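Local structure of cellulosomal scaffoldin (Bacteroides cellulosolvens, 2XBT) at residues V117-A120 against D121-V125. The protein is a cellulosome scaffold subunit, and the part described here is its family 3b carbohydrate-binding module, a beta-sandwich domain that probably binds cellulose. Numbering follows the deposited sequence.
Sequences VAKA and DWTNV
K119, on strand 110-119, reaches across the loop that follows and touches D121, T123, V125 and N124 in turn. Its CB lies 3.5 Å from OD1 of D121, the two side chains running alongside each other. With CG anti to the carbonyl carbon (chi1 -48°) and the rest of the chain extended, the methylenes pass T123 at about a right angle, CD coming within 3.0 Å of T123 OG1. CE meets CG1 of V125 at 4.1 Å, and NZ ends on the backbone O of N124 in a 3.0 Å hydrogen bond, the donor tilted 34° from the carbonyl plane. A water accepts from K119 N and donates to T123 O, linking the backbones of K119 and T123. Replacing K119 by an alanine would probably leave N124 O without its ammonium donor and open a gap beside T123. Beyond the lysine, D121 OD2 forms a salt bridge with K57, while OD1 takes the backbone N of T123 at 3.1 Å, from above the carboxylate plane. That backbone bond defines an Asx turn, here within the surface loop joining strands 110-119 and 125-126, both paired with strand 22-34 in this CBM3 module.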
ATOM      1  N   VAL A 117       2.805  -2.234  10.112  1.00 24.07           N
ATOM      2  CA  VAL A 117       3.153  -1.027  10.842  1.00 23.57           C
ATOM      3  C   VAL A 117       2.750  -1.170  12.315  1.00 28.88           C
ATOM      4  O   VAL A 117       1.616  -1.553  12.636  1.00 29.01           O
ATOM      5  CB  VAL A 117       2.525   0.215  10.222  1.00 25.46           C
ATOM      6  CG1 VAL A 117       2.784   1.431  11.095  1.00 27.83           C
ATOM      7  CG2 VAL A 117       3.102   0.430   8.824  1.00 23.50           C
ATOM      8  N   ALA A 118       3.701  -0.889  13.197  1.00 28.12           N
ATOM      9  CA  ALA A 118       3.489  -1.018  14.637  1.00 29.16           C
ATOM     10  C   ALA A 118       4.142   0.134  15.402  1.00 35.55           C
ATOM     11  O   ALA A 118       5.030   0.809  14.886  1.00 31.20           O
ATOM     12  CB  ALA A 118       4.024  -2.349  15.132  1.00 31.70           C
ATOM     13  N   LYS A 119       3.689   0.362  16.630  1.00 34.84           N
ATOM     14  CA  LYS A 119       4.332   1.336  17.503  1.00 39.26           C
ATOM     15  C   LYS A 119       5.430   0.610  18.256  1.00 42.77           C
ATOM     16  O   LYS A 119       5.518  -0.611  18.185  1.00 45.49           O
ATOM     17  CB  LYS A 119       3.319   1.914  18.484  1.00 38.29           C
ATOM     18  CG  LYS A 119       2.036   2.358  17.829  1.00 35.69           C
ATOM     19  CD  LYS A 119       1.122   3.045  18.815  1.00 40.35           C
ATOM     20  CE  LYS A 119      -0.277   3.174  18.244  1.00 39.10           C
ATOM     21  NZ  LYS A 119      -1.245   3.626  19.275  1.00 41.06           N
ATOM     22  N   ALA A 120       6.272   1.334  18.979  1.00 43.06           N
ATOM     23  CA  ALA A 120       7.318   0.658  19.749  1.00 48.13           C
ATOM     24  C   ALA A 120       6.871   0.319  21.173  1.00 51.12           C
ATOM     25  O   ALA A 120       7.389  -0.612  21.792  1.00 53.09           O
ATOM     26  CB  ALA A 120       8.591   1.486  19.773  1.00 37.96           C
ATOM     27  N   ASP A 121       5.887   1.054  21.675  1.00 46.14           N
ATOM     28  CA  ASP A 121       5.546   1.000  23.091  1.00 46.35           C
ATOM     29  C   ASP A 121       4.543  -0.083  23.505  1.00 51.26           C
ATOM     30  O   ASP A 121       3.918   0.032  24.567  1.00 47.60           O
ATOM     31  CB  ASP A 121       5.059   2.376  23.556  1.00 45.68           C
ATOM     32  CG  ASP A 121       3.774   2.803  22.879  1.00 47.82           C
ATOM     33  OD1 ASP A 121       3.283   2.054  22.008  1.00 43.81           O
ATOM     34  OD2 ASP A 121       3.257   3.895  23.214  1.00 43.14           O
ATOM     35  N   TRP A 122       4.394  -1.125  22.686  1.00 48.62           N
ATOM     36  CA  TRP A 122       3.483  -2.233  23.001  1.00 48.66           C
ATOM     37  C   TRP A 122       2.020  -1.892  22.742  1.00 47.30           C
ATOM     38  O   TRP A 122       1.142  -2.754  22.912  1.00 47.32           O
ATOM     39  CB  TRP A 122       3.576  -2.640  24.482  1.00 53.39           C
ATOM     40  CG  TRP A 122       4.812  -3.358  24.903  1.00 58.87           C
ATOM     41  CD1 TRP A 122       5.707  -2.958  25.859  1.00 62.84           C
ATOM     42  CD2 TRP A 122       5.288  -4.615  24.409  1.00 62.53           C
ATOM     43  NE1 TRP A 122       6.712  -3.887  25.982  1.00 70.24           N
ATOM     44  CE2 TRP A 122       6.480  -4.913  25.099  1.00 69.44           C
ATOM     45  CE3 TRP A 122       4.825  -5.517  23.444  1.00 61.40           C
ATOM     46  CZ2 TRP A 122       7.217  -6.072  24.856  1.00 73.02           C
ATOM     47  CZ3 TRP A 122       5.555  -6.665  23.203  1.00 63.39           C
ATOM     48  CH2 TRP A 122       6.738  -6.933  23.906  1.00 71.27           C
ATOM     49  N   THR A 123       1.737  -0.642  22.383  1.00 40.98           N
ATOM     50  CA  THR A 123       0.343  -0.222  22.302  1.00 35.90           C
ATOM     51  C   THR A 123      -0.299  -0.620  20.984  1.00 37.24           C
ATOM     52  O   THR A 123       0.379  -0.841  19.982  1.00 33.95           O
ATOM     53  CB  THR A 123       0.137   1.276  22.609  1.00 41.88           C
ATOM     54  OG1 THR A 123       0.896   2.072  21.692  1.00 37.87           O
ATOM     55  CG2 THR A 123       0.579   1.589  24.037  1.00 44.35           C
ATOM     56  N   ASN A 124      -1.617  -0.736  21.014  1.00 34.89           N
ATOM     57  CA  ASN A 124      -2.366  -1.211  19.871  1.00 35.27           C
ATOM     58  C   ASN A 124      -2.885  -0.068  19.030  1.00 36.53           C
ATOM     59  O   ASN A 124      -2.807   1.100  19.417  1.00 32.56           O
ATOM     60  CB  ASN A 124      -3.529  -2.090  20.334  1.00 34.26           C
ATOM     61  CG  ASN A 124      -3.062  -3.253  21.174  1.00 35.01           C
ATOM     62  OD1 ASN A 124      -2.142  -3.965  20.791  1.00 37.50           O
ATOM     63  ND2 ASN A 124      -3.665  -3.430  22.339  1.00 28.72           N
ATOM     64  N   VAL A 125      -3.434  -0.429  17.879  1.00 32.92           N
ATOM     65  CA  VAL A 125      -3.940   0.533  16.934  1.00 32.12           C
ATOM     66  C   VAL A 125      -5.449   0.399  16.837  1.00 33.05           C
ATOM     67  O   VAL A 125      -5.984  -0.708  16.850  1.00 29.83           O
ATOM     68  CB  VAL A 125      -3.313   0.289  15.547  1.00 34.22           C
ATOM     69  CG1 VAL A 125      -1.812   0.488  15.611  1.00 30.25           C
ATOM     70  CG2 VAL A 125      -3.650  -1.116  15.060  1.00 34.56           C
TER
HETATM   71  O   HOH W   1       1.427  -1.344  17.257  1.00 40.74           O